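Local atomic coordinates of uncharacterized lipoprotein GfcB (Escherichia coli K12, PDB entry 2IN5), a protein that is of unknown function but, as a membrane lipoprotein of the group 4 capsule family, is probably linked to capsular polysaccharide production or export. Residues 59-64 / 192-197; 28-33 / 139-144. All coordinates share one frame; numbering follows the deposited sequence.

Interaction 1 lies in the buried interior, where two rings meet and nothing polar passes between the segments. Interaction 2 is partly buried, farther from the centre of the chain, and mixes one methyl contact with a glutamine amide lying against an arginine's aliphatic stem. They hold different elements: 59-64 and 192-197 join two strands, whereas 28-33 and 139-144 set a short helix on a hairpin turn. The two centres are about 13 Å apart, and the residues after Phe194 bridge them. Leu195 touches both sides of interaction 2, packing its CD1 3.4 Å from Ile140 CG2 and its CB against Ile29, which joins the buried core to the outer contact.

Interaction 1 (59-64 / 192-197)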
loop_
_atom_site.group_PDB
_atom_site.type_symbol
_atom_site.label_atom_id
_atom_site.label_comp_id
_atom_site.label_asym_id
_atom_site.label_seq_id
_atom_site.Cartn_x
_atom_site.Cartn_y
_atom_site.Cartn_z
ATOM N N SER A 59 -0.897 -6.149 6.302
ATOM C CA SER A 59 -0.422 -6.947 5.176
ATOM C C SER A 59 -1.409 -6.895 4.021
ATOM O O SER A 59 -2.561 -7.287 4.179
ATOM C CB SER A 59 -0.234 -8.405 5.602
ATOM O OG SER A 59 0.776 -8.538 6.586
ATOM N N LYS A 60 -0.971 -6.414 2.863
ATOM C CA LYS A 60 -1.867 -6.344 1.707
ATOM C C LYS A 60 -1.552 -7.428 0.681
ATOM O O LYS A 60 -0.530 -7.364 0.008
ATOM C CB LYS A 60 -1.775 -4.977 1.030
ATOM C CG LYS A 60 -2.521 -3.872 1.744
ATOM C CD LYS A 60 -1.746 -3.311 2.909
ATOM C CE LYS A 60 -2.509 -2.147 3.525
ATOM N NZ LYS A 60 -2.841 -1.115 2.504
ATOM N N TRP A 61 -2.448 -8.406 0.569
ATOM C CA TRP A 61 -2.292 -9.522 -0.359
ATOM C C TRP A 61 -3.029 -9.286 -1.682
ATOM O O TRP A 61 -4.176 -8.848 -1.702
ATOM C CB TRP A 61 -2.803 -10.808 0.285
ATOM C CG TRP A 61 -2.288 -11.019 1.675
ATOM C CD1 TRP A 61 -2.701 -10.376 2.807
ATOM C CD2 TRP A 61 -1.251 -11.922 2.083
ATOM N NE1 TRP A 61 -1.990 -10.823 3.895
ATOM C CE2 TRP A 61 -1.093 -11.772 3.482
ATOM C CE3 TRP A 61 -0.442 -12.841 1.406
ATOM C CZ2 TRP A 61 -0.158 -12.512 4.218
ATOM C CZ3 TRP A 61 0.491 -13.578 2.133
ATOM C CH2 TRP A 61 0.624 -13.408 3.528
ATOM N N LEU A 62 -2.359 -9.594 -2.786
ATOM C CA LEU A 62 -2.922 -9.393 -4.114
ATOM C C LEU A 62 -3.160 -10.680 -4.886
ATOM O O LEU A 62 -2.295 -11.548 -4.928
ATOM C CB LEU A 62 -1.979 -8.511 -4.920
ATOM C CG LEU A 62 -1.761 -7.119 -4.336
ATOM C CD1 LEU A 62 -0.577 -6.460 -5.007
ATOM C CD2 LEU A 62 -3.028 -6.302 -4.512
ATOM N N SER A 63 -4.320 -10.795 -5.523
ATOM C CA SER A 63 -4.621 -11.991 -6.308
ATOM C C SER A 63 -4.250 -11.759 -7.774
ATOM O O SER A 63 -3.668 -10.728 -8.119
ATOM C CB SER A 63 -6.102 -12.336 -6.206
ATOM O OG SER A 63 -6.871 -11.415 -6.948
ATOM N N GLN A 64 -4.584 -12.718 -8.633
ATOM C CA GLN A 64 -4.287 -12.597 -10.061
ATOM C C GLN A 64 -5.224 -11.583 -10.726
ATOM O O GLN A 64 -4.820 -10.866 -11.641
ATOM C CB GLN A 64 -4.431 -13.955 -10.753
ATOM C CG GLN A 64 -3.902 -13.970 -12.181
ATOM C CD GLN A 64 -4.212 -15.268 -12.914
ATOM O OE1 GLN A 64 -3.906 -16.357 -12.429
ATOM N NE2 GLN A 64 -4.817 -15.154 -14.091
HETATM N N MSE A 192 -7.829 -19.187 5.061
HETATM C CA MSE A 192 -6.522 -18.735 4.610
HETATM C C MSE A 192 -5.399 -19.615 5.141
HETATM O O MSE A 192 -5.372 -19.953 6.325
HETATM C CB MSE A 192 -6.282 -17.294 5.050
HETATM C CG MSE A 192 -7.333 -16.330 4.545
HETATM SE SE MSE A 192 -6.867 -14.495 4.910
HETATM C CE MSE A 192 -7.592 -14.425 6.701
ATOM N N THR A 193 -4.484 -19.987 4.251
ATOM C CA THR A 193 -3.340 -20.810 4.616
ATOM C C THR A 193 -2.091 -20.057 4.174
ATOM O O THR A 193 -1.908 -19.776 2.991
ATOM C CB THR A 193 -3.399 -22.207 3.938
ATOM O OG1 THR A 193 -4.568 -22.906 4.383
ATOM C CG2 THR A 193 -2.176 -23.039 4.315
ATOM N N PHE A 194 -1.245 -19.712 5.137
ATOM C CA PHE A 194 -0.029 -18.969 4.848
ATOM C C PHE A 194 1.122 -19.921 4.624
ATOM O O PHE A 194 1.582 -20.581 5.548
ATOM C CB PHE A 194 0.241 -18.005 5.994
ATOM C CG PHE A 194 -0.934 -17.154 6.319
ATOM C CD1 PHE A 194 -1.996 -17.671 7.042
ATOM C CD2 PHE A 194 -1.025 -15.866 5.825
ATOM C CE1 PHE A 194 -3.142 -16.917 7.266
ATOM C CE2 PHE A 194 -2.170 -15.096 6.043
ATOM C CZ PHE A 194 -3.226 -15.624 6.761
ATOM N N LEU A 195 1.571 -19.975 3.374
ATOM C CA LEU A 195 2.618 -20.882 2.941
ATOM C C LEU A 195 4.041 -20.617 3.377
ATOM O O LEU A 195 4.753 -21.545 3.756
ATOM C CB LEU A 195 2.602 -21.008 1.417
ATOM C CG LEU A 195 1.377 -21.612 0.718
ATOM C CD1 LEU A 195 0.988 -22.947 1.344
ATOM C CD2 LEU A 195 0.235 -20.649 0.812
ATOM N N LYS A 196 4.477 -19.370 3.309
ATOM C CA LYS A 196 5.847 -19.085 3.691
ATOM C C LYS A 196 5.979 -18.954 5.196
ATOM O O LYS A 196 5.381 -18.074 5.814
ATOM C CB LYS A 196 6.333 -17.827 2.992
ATOM C CG LYS A 196 7.730 -17.446 3.350
ATOM C CD LYS A 196 8.206 -16.350 2.441
ATOM C CE LYS A 196 9.514 -15.849 2.938
ATOM N NZ LYS A 196 10.351 -17.038 3.221
ATOM N N PRO A 197 6.764 -19.851 5.810
ATOM C CA PRO A 197 7.009 -19.888 7.252
ATOM C C PRO A 197 8.013 -18.840 7.696
ATOM O O PRO A 197 9.002 -18.598 7.016
ATOM C CB PRO A 197 7.524 -21.303 7.465
ATOM C CG PRO A 197 8.336 -21.524 6.231
ATOM C CD PRO A 197 7.428 -20.987 5.142
#
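Trp61 and Phe194 meet as an offset edge-to-face pair, the edge of the phenyl ring turned toward the face of the indole. The planes of the phenyl ring and the six-membered ring of Trp61 are inclined at 67°, with centroids 5.6 Å apart, and the two side chains cross at about a right angle. Contact is confined to one bond of each ring. Phe194 CD2 comes within 3.7 Å of Trp61 CH2, and Phe194 CE2 lies equally close, 3.7 Å, to Trp61 CZ2, which sits in the plane of the phenyl ring. The phenyl edge thus meets the CZ2-CH2 bond of the benzo ring, on the same side of the indole as NE1. That nitrogen, NE1, is bonded to Thr71 OG1 on strand 68-72, which helps fix the indole's rotation. Both side chains leave the backbone alike: in Trp61 (chi1 -48°) and Phe194 (chi1 -52°) CG stands anti to the carbonyl carbon, and each ring then reaches into the space between the strands. The reach is needed, because even the nearest CA atoms, those of Trp61 and Phe194, are 11.0 Å apart. Met37 of strand 36-41 touches both rings, Val49 and Leu51 of strand 47-55 pack on the indole, and Gln5 of the second subunit also packs against Trp61. Losing the indole to an alanine here is likely to leave the CD2-CE2 edge of Phe194 without its aromatic mate and Thr71 OG1 without its indole partner. Strands 47-55 and 36-41 stand between 58-62 and 189-194 in the strand order, and the backbones are nearer than a flat array would place them, which is consistent with antiparallel strands that curl round the pair, the two rings packing in the buried interior of this mostly beta fold.

Interaction 2 (28-33 / 139-144); sequences QIQALP and NIAGRN
Ile29 and Gln30, neighbours on the short helix, reach the hairpin turn at Ala141 and Arg143 in different ways. The branch methyl of Ile29 makes the apolar touch: CG2, set anti to the backbone N by chi1 -63°, lies 4.0 Å from Ala141 CB, while the longer CG1-CD1 arm leads away. Gln30 is extended beyond CG (chi2 177°), which carries its amide past the alanine to Arg143. There NE2 packs tightly on the arginine's aliphatic stem, 3.2 Å from Arg143 CD and 3.3 Å from Arg143 CG. The amide and guanidinium planes differ by only 21°, but the contact is made by the methylenes. Gln30 NE2 also comes 3.3 Å from Ala141 O, at an angle too poor for a hydrogen bond. Ala141 and Gly142 both have positive phi and form a type I' turn, closed by paired backbone bonds between Ile140 and Arg143; this presents the Ala141 methyl to the helix. Helix 26-31 thus rests on the tip of the hairpin joining strands 120-140 and 143-156, with Ile29 also packed on Val24 and on Phe48 of strand 47-55.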
loop_
_atom_site.group_PDB
_atom_site.type_symbol
_atom_site.label_atom_id
_atom_site.label_comp_id
_atom_site.label_asym_id
_atom_site.label_seq_id
_atom_site.Cartn_x
_atom_site.Cartn_y
_atom_site.Cartn_z
ATOM N N GLN A 28 8.225 -25.148 -5.787
ATOM C CA GLN A 28 8.232 -23.773 -6.264
ATOM C C GLN A 28 7.735 -22.808 -5.188
ATOM O O GLN A 28 8.185 -21.663 -5.114
ATOM C CB GLN A 28 7.384 -23.652 -7.537
ATOM C CG GLN A 28 8.199 -23.742 -8.827
ATOM C CD GLN A 28 8.950 -25.061 -8.982
ATOM O OE1 GLN A 28 8.354 -26.098 -9.280
ATOM N NE2 GLN A 28 10.264 -25.023 -8.775
ATOM N N ILE A 29 6.813 -23.280 -4.353
ATOM C CA ILE A 29 6.265 -22.472 -3.269
ATOM C C ILE A 29 7.394 -22.089 -2.306
ATOM O O ILE A 29 7.593 -20.914 -2.005
ATOM C CB ILE A 29 5.166 -23.248 -2.478
ATOM C CG1 ILE A 29 3.977 -23.571 -3.389
ATOM C CG2 ILE A 29 4.705 -22.430 -1.272
ATOM C CD1 ILE A 29 3.278 -22.351 -3.970
ATOM N N GLN A 30 8.136 -23.082 -1.829
ATOM C CA GLN A 30 9.228 -22.818 -0.905
ATOM C C GLN A 30 10.341 -22.027 -1.577
ATOM O O GLN A 30 11.226 -21.490 -0.907
ATOM C CB GLN A 30 9.784 -24.130 -0.355
ATOM C CG GLN A 30 8.753 -24.989 0.358
ATOM C CD GLN A 30 9.332 -26.305 0.825
ATOM O OE1 GLN A 30 9.884 -27.068 0.028
ATOM N NE2 GLN A 30 9.213 -26.583 2.122
ATOM N N ALA A 31 10.289 -21.950 -2.903
ATOM C CA ALA A 31 11.299 -21.215 -3.660
ATOM C C ALA A 31 10.920 -19.739 -3.837
ATOM O O ALA A 31 11.775 -18.910 -4.155
ATOM C CB ALA A 31 11.517 -21.879 -5.025
ATOM N N LEU A 32 9.643 -19.407 -3.647
ATOM C CA LEU A 32 9.228 -18.012 -3.774
ATOM C C LEU A 32 9.839 -17.235 -2.609
ATOM O O LEU A 32 9.694 -17.612 -1.444
ATOM C CB LEU A 32 7.707 -17.887 -3.781
ATOM C CG LEU A 32 7.056 -18.398 -5.075
ATOM C CD1 LEU A 32 5.561 -18.210 -4.992
ATOM C CD2 LEU A 32 7.605 -17.657 -6.285
ATOM N N PRO A 33 10.549 -16.141 -2.921
ATOM C CA PRO A 33 11.210 -15.292 -1.928
ATOM C C PRO A 33 10.272 -14.531 -0.988
ATOM O O PRO A 33 10.659 -14.185 0.130
ATOM C CB PRO A 33 12.074 -14.377 -2.789
ATOM C CG PRO A 33 11.241 -14.205 -4.016
ATOM C CD PRO A 33 10.687 -15.585 -4.280
ATOM N N ASN A 139 0.458 -29.687 7.837
ATOM C CA ASN A 139 1.459 -29.851 6.803
ATOM C C ASN A 139 1.127 -28.808 5.754
ATOM O O ASN A 139 0.061 -28.847 5.142
ATOM C CB ASN A 139 1.403 -31.247 6.192
ATOM C CG ASN A 139 2.452 -31.439 5.119
ATOM O OD1 ASN A 139 2.225 -31.153 3.937
ATOM N ND2 ASN A 139 3.629 -31.890 5.534
ATOM N N ILE A 140 2.045 -27.870 5.565
ATOM C CA ILE A 140 1.847 -26.776 4.634
ATOM C C ILE A 140 3.048 -26.641 3.717
ATOM O O ILE A 140 4.169 -26.422 4.183
ATOM C CB ILE A 140 1.670 -25.446 5.401
ATOM C CG1 ILE A 140 0.438 -25.527 6.306
ATOM C CG2 ILE A 140 1.591 -24.290 4.425
ATOM C CD1 ILE A 140 0.386 -24.454 7.372
ATOM N N ALA A 141 2.808 -26.749 2.414
ATOM C CA ALA A 141 3.885 -26.656 1.438
ATOM C C ALA A 141 4.889 -27.764 1.724
ATOM O O ALA A 141 6.100 -27.571 1.595
ATOM C CB ALA A 141 4.561 -25.292 1.519
ATOM N N GLY A 142 4.365 -28.915 2.140
ATOM C CA GLY A 142 5.196 -30.068 2.423
ATOM C C GLY A 142 6.079 -29.987 3.648
ATOM O O GLY A 142 7.116 -30.643 3.719
ATOM N N ARG A 143 5.681 -29.183 4.621
ATOM C CA ARG A 143 6.459 -29.055 5.837
ATOM C C ARG A 143 5.541 -29.110 7.035
ATOM O O ARG A 143 4.374 -28.714 6.967
ATOM C CB ARG A 143 7.224 -27.739 5.853
ATOM C CG ARG A 143 8.550 -27.772 5.143
ATOM C CD ARG A 143 9.228 -26.417 5.285
ATOM N NE ARG A 143 9.118 -25.929 6.661
ATOM C CZ ARG A 143 9.720 -26.490 7.705
ATOM N NH1 ARG A 143 9.552 -25.978 8.917
ATOM N NH2 ARG A 143 10.504 -27.548 7.534
ATOM N N ASN A 144 6.078 -29.610 8.138
ATOM C CA ASN A 144 5.314 -29.713 9.357
ATOM C C ASN A 144 5.481 -28.476 10.215
ATOM O O ASN A 144 6.564 -27.890 10.285
ATOM C CB ASN A 144 5.745 -30.932 10.158
ATOM C CG ASN A 144 5.165 -32.202 9.619
ATOM O OD1 ASN A 144 4.133 -32.184 8.949
ATOM N ND2 ASN A 144 5.808 -33.322 9.921
#